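Long-range contacts in dehydrogenase (Chromobacterium violaceum, PDB 3Q2I), which probably oxidises the sugar of UDP-GlcNAcA with NAD as cofactor, in the biosynthesis of 2,3-diacetamido-2,3-dideoxy-D-mannuronic acid: residues F130-Q134 with G303-Y307; K106-T110 with M189-H194; H35-A39 with Y308-K313; Q142-R146 with M285-I289. One frame throughout, in Å; residues are numbered along the deposited sequence.

Contact 1: residues F130-Q134 with G303-Y307. With NAI (1,4-dihydronicotinamide adenine dinucleotide), chain B.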
# COMPACT_ATOMS: atom_id res chain seq x y z
N PHE A 130 -29.10 17.85 21.07
CA PHE A 130 -28.23 19.03 21.20
C PHE A 130 -26.88 18.56 21.69
O PHE A 130 -26.84 17.64 22.49
CB PHE A 130 -28.79 19.93 22.33
CG PHE A 130 -30.20 20.44 22.10
CD1 PHE A 130 -30.36 21.67 21.43
CD2 PHE A 130 -31.30 19.74 22.59
CE1 PHE A 130 -31.67 22.22 21.24
CE2 PHE A 130 -32.62 20.30 22.41
CZ PHE A 130 -32.76 21.50 21.71
N VAL A 131 -25.80 19.16 21.17
CA VAL A 131 -24.44 18.83 21.63
C VAL A 131 -23.90 20.13 22.15
O VAL A 131 -23.96 21.17 21.49
CB VAL A 131 -23.57 18.31 20.46
CG1 VAL A 131 -22.14 18.01 20.99
CG2 VAL A 131 -24.21 17.08 19.81
N VAL A 132 -23.32 20.08 23.35
CA VAL A 132 -22.82 21.28 24.00
C VAL A 132 -21.51 21.75 23.43
O VAL A 132 -20.48 21.11 23.69
CB VAL A 132 -22.69 21.06 25.52
CG1 VAL A 132 -22.13 22.32 26.14
CG2 VAL A 132 -23.99 20.60 26.14
N LYS A 133 -21.53 22.82 22.66
CA LYS A 133 -20.33 23.53 22.18
C LYS A 133 -20.44 24.99 22.64
O LYS A 133 -20.69 25.93 21.86
CB LYS A 133 -20.24 23.43 20.65
CG LYS A 133 -19.87 22.04 20.14
CD LYS A 133 -19.90 21.94 18.61
CE LYS A 133 -19.59 20.50 18.16
NZ LYS A 133 -18.09 20.38 18.20
N GLN A 134 -20.16 25.18 23.92
CA GLN A 134 -20.48 26.47 24.55
C GLN A 134 -19.46 27.55 24.22
O GLN A 134 -19.72 28.75 24.41
CB GLN A 134 -20.74 26.25 26.04
CG GLN A 134 -19.51 26.25 26.95
CD GLN A 134 -18.72 24.98 26.86
OE1 GLN A 134 -19.10 24.05 26.16
NE2 GLN A 134 -17.64 24.92 27.63
N GLY A 303 -20.56 30.92 27.91
CA GLY A 303 -20.43 29.55 28.32
C GLY A 303 -21.80 28.93 28.44
O GLY A 303 -22.68 29.14 27.60
N HIS A 304 -21.93 28.08 29.45
CA HIS A 304 -23.12 27.25 29.59
C HIS A 304 -24.43 28.04 29.67
O HIS A 304 -25.43 27.64 29.09
CB HIS A 304 -23.00 26.24 30.71
CG HIS A 304 -22.12 25.08 30.36
ND1 HIS A 304 -20.74 25.18 30.31
CD2 HIS A 304 -22.42 23.78 30.10
CE1 HIS A 304 -20.23 24.00 30.00
NE2 HIS A 304 -21.23 23.14 29.84
N PRO A 305 -24.43 29.16 30.40
CA PRO A 305 -25.70 29.89 30.49
C PRO A 305 -26.29 30.33 29.15
O PRO A 305 -27.50 30.15 28.92
CB PRO A 305 -25.36 31.07 31.43
CG PRO A 305 -24.32 30.47 32.34
CD PRO A 305 -23.44 29.65 31.38
N LEU A 306 -25.45 30.87 28.27
CA LEU A 306 -25.85 31.26 26.93
C LEU A 306 -26.29 30.04 26.12
O LEU A 306 -27.27 30.10 25.40
CB LEU A 306 -24.68 31.91 26.22
CG LEU A 306 -24.75 33.33 25.69
CD1 LEU A 306 -23.43 33.68 24.98
CD2 LEU A 306 -26.01 33.48 24.83
N TYR A 307 -25.55 28.93 26.24
CA TYR A 307 -25.93 27.72 25.54
C TYR A 307 -27.35 27.35 25.91
O TYR A 307 -28.19 26.98 25.07
CB TYR A 307 -24.99 26.55 25.92
CG TYR A 307 -25.27 25.34 25.07
CD1 TYR A 307 -26.06 24.29 25.52
CD2 TYR A 307 -24.79 25.32 23.77
CE1 TYR A 307 -26.35 23.21 24.70
CE2 TYR A 307 -25.09 24.25 22.94
CZ TYR A 307 -25.86 23.21 23.41
OH TYR A 307 -26.16 22.19 22.52
PA NAI B . -16.90 13.50 36.30
O1A NAI B . -16.11 12.26 36.47
O2A NAI B . -16.65 14.72 37.28
O5B NAI B . -18.46 13.25 36.33
C5B NAI B . -18.74 11.88 36.38
C4B NAI B . -20.19 11.70 36.81
O4B NAI B . -20.91 10.71 36.06
C3B NAI B . -19.84 11.09 38.16
O3B NAI B . -20.53 11.77 39.22
C2B NAI B . -20.09 9.59 38.00
O2B NAI B . -20.44 8.91 39.20
C1B NAI B . -21.28 9.68 37.02
N9A NAI B . -21.59 8.43 36.35
C8A NAI B . -20.69 7.57 35.78
N7A NAI B . -21.35 6.60 35.21
C5A NAI B . -22.71 6.82 35.30
C6A NAI B . -23.88 6.14 34.91
N6A NAI B . -23.83 4.96 34.20
N1A NAI B . -25.07 6.67 35.23
C2A NAI B . -25.13 7.79 35.91
N3A NAI B . -24.07 8.49 36.32
C4A NAI B . -22.85 8.00 36.04
O3 NAI B . -16.65 14.03 34.82
PN NAI B . -16.90 15.45 34.24
O1N NAI B . -15.63 16.24 34.19
O2N NAI B . -18.13 16.19 34.83
O5D NAI B . -17.05 15.25 32.63
C5D NAI B . -18.37 14.87 32.35
C4D NAI B . -18.67 14.98 30.85
O4D NAI B . -18.62 16.39 30.58
C3D NAI B . -17.56 14.40 29.93
O3D NAI B . -18.23 13.96 28.74
C2D NAI B . -16.71 15.62 29.56
O2D NAI B . -16.13 15.51 28.27
C1D NAI B . -17.74 16.79 29.55
N1N NAI B . -17.14 18.08 29.82
C2N NAI B . -17.39 19.09 29.01
C3N NAI B . -16.78 20.34 29.17
C7N NAI B . -17.10 21.48 28.27
O7N NAI B . -16.37 22.42 28.04
N7N NAI B . -18.30 21.51 27.62
C4N NAI B . -15.81 20.46 30.18
C5N NAI B . -15.66 19.40 31.06
C6N NAI B . -16.32 18.21 30.87

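Contact 2: residues K106-T110 with M189-H194. With HP7 ((2S,3S,4R,5R,6R)-5-acetamido-6-[[[(2R,3S,4R,5R)-5-(2,4-dioxopyrimidin-1-yl)-3,4-dihydroxy-oxolan-2-yl]methoxy-hydroxy-phosphoryl]oxy-hydroxy-phosphoryl]oxy-3,4-dihydroxy-oxane-2-carboxylic acid), chain C.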
# COMPACT_ATOMS: atom_id res chain seq x y z
N LYS A 106 -20.05 17.42 25.35
CA LYS A 106 -19.02 17.06 24.36
C LYS A 106 -18.04 16.12 25.03
O LYS A 106 -17.88 16.07 26.25
CB LYS A 106 -18.32 18.32 23.87
CG LYS A 106 -17.52 19.05 24.97
CD LYS A 106 -16.22 18.33 25.34
CE LYS A 106 -15.12 19.29 25.76
NZ LYS A 106 -13.83 18.60 26.22
N PRO A 107 -17.29 15.36 24.23
CA PRO A 107 -17.69 15.13 22.83
C PRO A 107 -18.88 14.19 22.83
O PRO A 107 -19.13 13.48 23.80
CB PRO A 107 -16.47 14.39 22.26
CG PRO A 107 -15.93 13.58 23.44
CD PRO A 107 -16.21 14.47 24.70
N MET A 108 -19.63 14.19 21.73
CA MET A 108 -20.84 13.40 21.68
C MET A 108 -20.60 11.90 21.77
O MET A 108 -21.43 11.15 22.27
CB MET A 108 -21.73 13.74 20.49
CG MET A 108 -21.05 13.33 19.17
SD MET A 108 -21.79 14.10 17.68
CE MET A 108 -23.40 13.34 17.68
N ALA A 109 -19.44 11.46 21.25
CA ALA A 109 -19.08 10.04 21.30
C ALA A 109 -17.56 9.95 21.27
O ALA A 109 -16.90 10.97 21.04
CB ALA A 109 -19.67 9.24 20.08
N THR A 110 -17.04 8.74 21.50
CA THR A 110 -15.58 8.53 21.43
C THR A 110 -15.23 7.67 20.21
O THR A 110 -14.04 7.42 19.97
CB THR A 110 -15.04 7.86 22.68
OG1 THR A 110 -15.71 6.60 22.91
CG2 THR A 110 -15.20 8.76 23.94
N MET A 189 -9.37 14.82 21.67
CA MET A 189 -10.82 14.53 21.80
C MET A 189 -11.42 15.11 23.08
O MET A 189 -12.60 15.53 23.04
CB MET A 189 -11.02 13.03 21.77
CG MET A 189 -12.46 12.53 22.05
SD MET A 189 -12.67 10.79 21.71
CE MET A 189 -12.74 10.78 19.92
N ASN A 190 -10.63 15.13 24.14
CA ASN A 190 -11.10 15.76 25.39
C ASN A 190 -10.59 17.20 25.44
O ASN A 190 -11.32 18.13 25.06
CB ASN A 190 -10.66 14.99 26.63
CG ASN A 190 -11.12 15.71 27.91
OD1 ASN A 190 -11.27 16.91 27.89
ND2 ASN A 190 -11.46 14.97 28.95
N GLN A 191 -9.32 17.41 25.79
CA GLN A 191 -8.94 18.75 26.29
C GLN A 191 -9.06 19.86 25.28
O GLN A 191 -9.63 20.94 25.54
CB GLN A 191 -7.57 18.73 26.98
CG GLN A 191 -7.58 17.92 28.28
CD GLN A 191 -7.38 16.43 28.05
OE1 GLN A 191 -6.74 15.99 27.08
NE2 GLN A 191 -7.93 15.63 28.93
N ALA A 192 -8.59 19.59 24.06
CA ALA A 192 -8.62 20.60 23.02
C ALA A 192 -9.82 20.52 22.06
O ALA A 192 -9.77 21.08 20.96
CB ALA A 192 -7.29 20.53 22.24
N SER A 193 -10.89 19.78 22.41
CA SER A 193 -11.96 19.56 21.47
C SER A 193 -12.65 20.83 21.00
O SER A 193 -13.13 20.86 19.88
CB SER A 193 -12.98 18.52 21.97
OG SER A 193 -13.48 19.01 23.19
N HIS A 194 -12.68 21.87 21.82
CA HIS A 194 -13.31 23.13 21.41
C HIS A 194 -12.47 23.87 20.36
O HIS A 194 -12.93 24.83 19.75
CB HIS A 194 -13.59 24.06 22.62
CG HIS A 194 -14.60 23.53 23.60
ND1 HIS A 194 -15.93 23.38 23.28
CD2 HIS A 194 -14.50 23.26 24.92
CE1 HIS A 194 -16.59 22.93 24.34
NE2 HIS A 194 -15.75 22.85 25.35
N1 HP7 C . -4.88 22.43 35.09
C2 HP7 C . -3.60 22.45 35.47
O2 HP7 C . -3.15 21.50 36.16
N3 HP7 C . -2.80 23.47 35.16
C4 HP7 C . -3.27 24.51 34.44
O4 HP7 C . -2.49 25.47 34.23
C5 HP7 C . -4.60 24.51 34.02
C6 HP7 C . -5.40 23.44 34.38
PA HP7 C . -9.60 24.03 33.77
PB HP7 C . -11.86 23.92 32.09
O'P HP7 C . -9.31 19.32 30.79
O'Q HP7 C . -11.20 18.36 31.40
C1' HP7 C . -11.03 22.83 29.85
O1A HP7 C . -8.80 25.17 33.16
O1B HP7 C . -11.47 25.29 31.59
C1C HP7 C . -5.68 21.24 35.42
C2' HP7 C . -11.64 22.73 28.44
N2' HP7 C . -12.52 23.87 28.17
O2A HP7 C . -10.45 24.21 34.99
O2B HP7 C . -13.06 23.68 32.98
C2C HP7 C . -6.38 21.34 36.77
O2C HP7 C . -6.28 20.02 37.32
C3' HP7 C . -12.43 21.44 28.29
O3' HP7 C . -12.67 21.28 26.87
O3A HP7 C . -10.51 23.28 32.68
O3B HP7 C . -12.11 22.97 30.78
C3C HP7 C . -7.83 21.57 36.40
O3C HP7 C . -8.71 21.01 37.38
C4' HP7 C . -11.62 20.23 28.78
O4' HP7 C . -12.39 19.03 28.81
C4C HP7 C . -8.00 20.86 35.06
O4C HP7 C . -6.74 21.17 34.46
C5' HP7 C . -11.26 20.51 30.25
O5' HP7 C . -10.37 21.62 30.20
C5C HP7 C . -9.10 21.52 34.25
O5C HP7 C . -8.57 22.82 34.03
C6' HP7 C . -10.56 19.32 30.87
C7' HP7 C . -12.40 24.76 27.19
O7' HP7 C . -11.59 24.73 26.26
C8' HP7 C . -13.39 25.91 27.25

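Contact 3: residues H35-A39 with Y308-K313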
# COMPACT_ATOMS: atom_id res chain seq x y z
N HIS A 35 -31.61 30.42 34.62
CA HIS A 35 -32.73 30.48 33.69
C HIS A 35 -33.98 30.00 34.43
O HIS A 35 -34.94 29.52 33.82
CB HIS A 35 -32.46 29.69 32.39
CG HIS A 35 -31.42 30.30 31.50
ND1 HIS A 35 -31.58 31.53 30.89
CD2 HIS A 35 -30.18 29.87 31.16
CE1 HIS A 35 -30.50 31.81 30.19
NE2 HIS A 35 -29.63 30.83 30.34
N ALA A 36 -34.00 30.19 35.76
CA ALA A 36 -35.07 29.57 36.57
C ALA A 36 -36.52 30.00 36.23
O ALA A 36 -37.46 29.29 36.57
CB ALA A 36 -34.81 29.78 38.07
N ASP A 37 -36.71 31.13 35.57
CA ASP A 37 -38.07 31.53 35.19
C ASP A 37 -38.59 30.80 33.95
O ASP A 37 -39.81 30.71 33.77
CB ASP A 37 -38.14 33.04 34.93
CG ASP A 37 -38.11 33.86 36.22
OD1 ASP A 37 -38.43 33.33 37.31
OD2 ASP A 37 -37.76 35.06 36.14
N ARG A 38 -37.70 30.26 33.12
CA ARG A 38 -38.05 29.61 31.86
C ARG A 38 -37.87 28.10 31.96
O ARG A 38 -38.38 27.32 31.15
CB ARG A 38 -37.22 30.15 30.69
CG ARG A 38 -37.73 31.42 30.02
CD ARG A 38 -37.02 31.70 28.70
NE ARG A 38 -35.61 32.01 28.92
CZ ARG A 38 -34.66 32.08 27.99
NH1 ARG A 38 -33.44 32.38 28.38
NH2 ARG A 38 -34.91 31.86 26.69
N ALA A 39 -37.11 27.66 32.96
CA ALA A 39 -36.63 26.29 33.00
C ALA A 39 -36.54 25.78 34.43
O ALA A 39 -36.15 26.52 35.35
CB ALA A 39 -35.23 26.21 32.37
N TYR A 308 -27.66 27.43 27.20
CA TYR A 308 -28.99 27.09 27.62
C TYR A 308 -30.08 28.03 27.04
O TYR A 308 -31.17 27.56 26.75
CB TYR A 308 -29.03 27.07 29.15
CG TYR A 308 -28.83 25.70 29.70
CD1 TYR A 308 -29.89 24.84 29.92
CD2 TYR A 308 -27.54 25.20 29.89
CE1 TYR A 308 -29.71 23.56 30.39
CE2 TYR A 308 -27.36 23.95 30.40
CZ TYR A 308 -28.41 23.10 30.60
OH TYR A 308 -28.17 21.86 31.12
N ASP A 309 -29.77 29.29 26.79
CA ASP A 309 -30.78 30.20 26.21
C ASP A 309 -31.18 29.66 24.82
O ASP A 309 -32.36 29.61 24.49
CB ASP A 309 -30.17 31.60 26.07
CG ASP A 309 -31.12 32.61 25.41
OD1 ASP A 309 -32.27 32.69 25.87
OD2 ASP A 309 -30.74 33.29 24.43
N ASN A 310 -30.22 29.23 23.98
CA ASN A 310 -30.63 28.64 22.70
C ASN A 310 -31.47 27.36 22.81
O ASN A 310 -32.38 27.14 22.00
CB ASN A 310 -29.41 28.45 21.76
CG ASN A 310 -29.73 27.57 20.56
OD1 ASN A 310 -29.27 26.44 20.48
ND2 ASN A 310 -30.52 28.09 19.60
N VAL A 311 -31.16 26.51 23.79
CA VAL A 311 -31.87 25.26 23.95
C VAL A 311 -33.31 25.57 24.39
O VAL A 311 -34.26 24.98 23.87
CB VAL A 311 -31.20 24.37 24.98
CG1 VAL A 311 -32.01 23.14 25.34
CG2 VAL A 311 -29.77 23.95 24.49
N ILE A 312 -33.42 26.51 25.33
CA ILE A 312 -34.75 26.98 25.77
C ILE A 312 -35.54 27.60 24.64
O ILE A 312 -36.66 27.17 24.41
CB ILE A 312 -34.61 27.93 26.98
CG1 ILE A 312 -34.22 27.10 28.21
CG2 ILE A 312 -35.97 28.65 27.31
CD1 ILE A 312 -33.53 27.94 29.27
N LYS A 313 -34.96 28.55 23.92
CA LYS A 313 -35.62 29.12 22.74
C LYS A 313 -36.04 28.06 21.73
O LYS A 313 -37.16 28.09 21.19
CB LYS A 313 -34.79 30.22 22.09
CG LYS A 313 -34.59 31.45 22.94
CD LYS A 313 -33.67 32.42 22.23
CE LYS A 313 -34.00 33.82 22.71
NZ LYS A 313 -32.81 34.48 23.27

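Contact 4: residues Q142-R146 with M285-I289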
# COMPACT_ATOMS: atom_id res chain seq x y z
N GLN A 142 -16.86 34.65 18.03
CA GLN A 142 -17.89 35.31 17.24
C GLN A 142 -17.41 36.34 16.24
O GLN A 142 -17.85 36.34 15.09
CB GLN A 142 -18.96 35.88 18.17
CG GLN A 142 -19.90 34.79 18.68
CD GLN A 142 -20.70 34.08 17.59
OE1 GLN A 142 -21.35 34.74 16.79
NE2 GLN A 142 -20.65 32.74 17.54
N LEU A 143 -16.47 37.20 16.62
CA LEU A 143 -15.93 38.12 15.63
C LEU A 143 -15.23 37.41 14.47
O LEU A 143 -15.36 37.81 13.33
CB LEU A 143 -14.91 39.09 16.26
CG LEU A 143 -15.53 40.33 16.91
CD1 LEU A 143 -14.49 41.07 17.80
CD2 LEU A 143 -15.98 41.21 15.78
N LEU A 144 -14.38 36.43 14.81
CA LEU A 144 -13.76 35.58 13.80
C LEU A 144 -14.84 34.99 12.90
O LEU A 144 -14.72 35.03 11.68
CB LEU A 144 -13.01 34.41 14.47
CG LEU A 144 -11.56 34.64 14.86
CD1 LEU A 144 -11.01 33.44 15.62
CD2 LEU A 144 -10.71 35.01 13.65
N LYS A 145 -15.87 34.39 13.50
CA LYS A 145 -16.90 33.79 12.66
C LYS A 145 -17.55 34.83 11.72
O LYS A 145 -17.79 34.58 10.53
CB LYS A 145 -17.95 33.08 13.50
CG LYS A 145 -19.06 32.42 12.67
CD LYS A 145 -18.59 31.21 11.84
CE LYS A 145 -19.77 30.47 11.18
NZ LYS A 145 -19.39 29.32 10.30
N ARG A 146 -17.85 36.00 12.28
CA ARG A 146 -18.39 37.08 11.47
C ARG A 146 -17.46 37.49 10.33
O ARG A 146 -17.89 37.67 9.18
CB ARG A 146 -18.80 38.24 12.38
CG ARG A 146 -20.10 37.96 13.10
CD ARG A 146 -20.40 38.95 14.23
NE ARG A 146 -20.41 40.35 13.78
CZ ARG A 146 -20.12 41.39 14.55
NH1 ARG A 146 -19.80 41.22 15.83
NH2 ARG A 146 -20.14 42.62 14.05
N MET A 285 -17.50 45.87 12.32
CA MET A 285 -17.15 44.95 13.40
C MET A 285 -15.78 45.26 14.01
O MET A 285 -15.53 44.87 15.14
CB MET A 285 -17.22 43.49 12.94
CG MET A 285 -16.02 43.07 12.12
SD MET A 285 -16.00 41.30 11.67
CE MET A 285 -17.28 41.19 10.41
N ASP A 286 -14.92 45.98 13.30
CA ASP A 286 -13.59 46.32 13.82
C ASP A 286 -13.52 47.20 15.07
O ASP A 286 -12.49 47.22 15.76
CB ASP A 286 -12.69 46.90 12.73
CG ASP A 286 -12.46 45.94 11.58
OD1 ASP A 286 -12.45 44.71 11.82
OD2 ASP A 286 -12.30 46.43 10.44
N GLU A 287 -14.58 47.92 15.40
CA GLU A 287 -14.55 48.73 16.62
C GLU A 287 -14.93 48.00 17.90
O GLU A 287 -14.75 48.51 19.00
CB GLU A 287 -15.31 50.05 16.46
CG GLU A 287 -16.69 49.95 15.86
CD GLU A 287 -17.05 51.21 15.07
OE1 GLU A 287 -17.99 51.16 14.24
OE2 GLU A 287 -16.37 52.25 15.26
N GLU A 288 -15.39 46.76 17.76
CA GLU A 288 -15.69 45.90 18.91
C GLU A 288 -14.44 45.20 19.45
O GLU A 288 -14.51 44.47 20.43
CB GLU A 288 -16.74 44.87 18.50
CG GLU A 288 -17.93 45.52 17.81
CD GLU A 288 -18.85 44.53 17.11
OE1 GLU A 288 -19.04 43.42 17.63
OE2 GLU A 288 -19.39 44.89 16.04
N ILE A 289 -13.29 45.45 18.82
CA ILE A 289 -12.14 44.56 18.97
C ILE A 289 -11.42 44.59 20.31
O ILE A 289 -10.89 43.56 20.76
CB ILE A 289 -11.14 44.69 17.81
CG1 ILE A 289 -11.10 43.37 17.04
CG2 ILE A 289 -9.74 45.01 18.35
CD1 ILE A 289 -12.15 43.24 15.97

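Contact 1: residues F130-Q134 with G303-Y307
Tyr307 and His304, in the first turn of helix 304-315, pack against Val131, Val132 and Gln134 in a buried helix-on-strand contact. It lies where strand 129-131, at one end of the six-stranded parallel sheet, runs out toward the nicotinamide. The CG of Tyr307 is anti to the backbone N (chi1 -173°), which sends the ring across the chain of residues 131-133. Val132 CA sits over one face, 4.1 Å from the centroid of the Tyr307 ring, a CH-pi contact, and Val132 CG2 is 3.8 Å from Tyr307 CE1. The hydroxyl ends 2.6 Å from Val131 O, a weak hydrogen bond, unsettled because its proton has another acceptor within reach, with Phe130 CB beside it. The other methyl of Val132, CG1, turns to the imidazole, 3.9 Å from His304 NE2; that nitrogen is hydrogen-bonded to Glu105.

Gln134 lies between the helix and the cofactor. Its CG rests 3.7 Å from CA of Gly303, the N-cap residue, and its CB lies over one face of the His304 ring. Farther out, the amide crosses that ring with the two planes 38° apart, and Gln134 CD is 3.6 Å from His304 CE1. The same amide then pairs with the carboxamide of the cofactor: NAI N7N donates to Gln134 OE1 at 3.0 Å, nearly straight at 167°, and Gln134 NE2 donates to NAI O7N at 2.8 Å. This two-bond pairing fixes the rotation of the carboxamide. Such an arrangement belongs to the nicotinamide end of a Rossmann-fold NAD site, here closed by a helix from late in the chain.

Contact 2: residues K106-T110 with M189-H194
Lys106 and Asn190 meet through polar groups that both reach the bound UDP-sugar. Lys106 NZ donates to Asn190 O at 2.8 Å, approaching from above the carbonyl plane (46° out of it). The same nitrogen donates hydrogen bonds to HP7 O3' and HP7 O4', each 3.0 Å away, so one side-chain nitrogen joins the backbone to two neighbouring sugar hydroxyls. The O4' hydroxyl in turn donates to Asn190 OD1 at 2.6 Å, while Asp184 takes the ND2 end of that amide. Asn190 O is held by more than the lysine: Ser193 OG, placed between its own backbone N and carbonyl carbon (chi1 58°), donates to it at 3.0 Å, and Ser193 N adds a third bond. This crowding of donors accompanies the break between helices 187-191 and 193-203.

Packing supplies the rest. The lysine chain bends at chi2 (74°) and crosses the imidazole of His194 at about a right angle, with Lys106 CE 3.6 Å from His194 NE2. That nitrogen is hydrogen-bonded to the carboxamide oxygen of the dinucleotide, so the histidine lies between the two bound molecules. Farther from the ligands the contact is apolar. Pro107 CG stands 3.9 Å from Met189 CG, and the thioether carries on to Thr110, its SD 3.9 Å from Thr110 CB.

A cis peptide bond joins Lys106 to Pro107. Together with the preceding Glu105 they give the Glu-Lys-Pro sequence familiar from the Gfo/Idh/MocA oxidoreductases, which lies here, as in relatives, where dinucleotide and sugar meet.

Contact 3: residues H35-A39 with Y308-K313
Asp309 OD1 is gripped in a salt bridge by both terminal nitrogens of Arg38, with hydrogen bonds from NH1 at 2.8 Å and NH2 at 2.9 Å. The oxygen lies close to the guanidinium plane, yet the two flat groups are turned 56° apart. NH1 comes to the anti side of OD1 and NH2 nearly along its C-O axis, so the arginine takes one oxygen end-on instead of straddling the carboxylate. The other oxygen goes to a residue one helical turn on: Lys313 NZ makes a second salt bridge, 2.7 Å from Asp309 OD2, on its syn lone pair. In this three-residue salt-bridge network, with a positive group at each oxygen, the aspartate is probably kept ionised and bridges Arg38 and Lys313. With chi1 at 177° the Asp309 side chain leads away from its own backbone N, and the carboxylate reaches Arg38.

Residues 35-39 link helix 25-34 to strand 39-45, the first beta-alpha-beta crossover of the Rossmann fold, and helix 304-315 lies against this turn. Ile312 is the main apolar point of contact. Its CG2 covers one face of the guanidinium, 3.4 Å from Arg38 NH2, and also touches the Arg38 CD methylene. Its CD1 meets the other loop residues, 3.7 Å from His35 CB and 3.9 Å from Ala39 CB.

His35 leans over the start of the segment, with His35 CD2 3.6 Å from Tyr308 CB. Its NE2 is hydrogen-bonded to the carbonyl of Pro305, in the first turn of the same helix, while Tyr308 OH is hydrogen-bonded to His28 on helix 25-34.

Contact 4: residues Q142-R146 with M285-I289
Leu143 and Arg146, one turn apart on helix 139-149, meet the 3-10 turn 285-287 and the two residues after it, which follow strand 273-279, an end strand of the large mixed sheet in the alpha/beta domain. The contact is thus helix against a sheet-edge connection, and its two flanks differ in character.

The tight flank is apolar. Leu143 divides its branches: CD2 lies 3.8 Å from Met285 CB, and CD1 lies 3.7 Å from Ile289 CD1. Both Leu143 and Ile289 also rest on Ile274 and Trp277 of the strand, which ties the helix and the turn to the sheet beneath them. Neighbouring Asp286 is hydrogen-bonded to the Trp277 indole and salt-bridged to Arg152.

On the partly exposed flank a salt bridge replaces this packing. Arg146 meets Glu288 end-on with two nitrogens, one to each oxygen: NH1 to OE1 at 2.9 Å and NH2 to OE2 at 3.1 Å. Both bonds are almost straight (174° and 173°) and use the syn sides of the carboxylate. The oxygens fall practically in the guanidinium plane, whereas the two planes are tilted 25° against each other, so the pairing is slightly folded and not flat.

Between the flanks runs Met285, sliding past both helix residues in the opposite direction. Its CB is pressed to 3.2 Å from Arg146 NH2, close for a carbon beside a guanidinium. Beyond it the thioether follows the helix backbone, with Met285 SD 3.9 Å from Leu143 O and Met285 CE 3.7 Å from the carbonyl carbon of Arg146.

Contacts 1 and 2 form the adjoining walls of the nicotinamide and sugar site. Their centres are about 14 Å apart, and they touch where Gln134 OE1 lies 3.3 Å from His194 CE1; both residues reach the same carboxamide of the cofactor. Contact 3 continues contact 1 along helix 304-315, and His35 NE2, 2.7 Å from Pro305 O, joins the two. It stands behind the site, its centre about 24 Å from that of contact 2. Contact 4 is peripheral: its nearest atoms are about 7 Å from contact 1 and about 10 Å from contact 2, and it ties together parts of the domain carrying the mixed sheet.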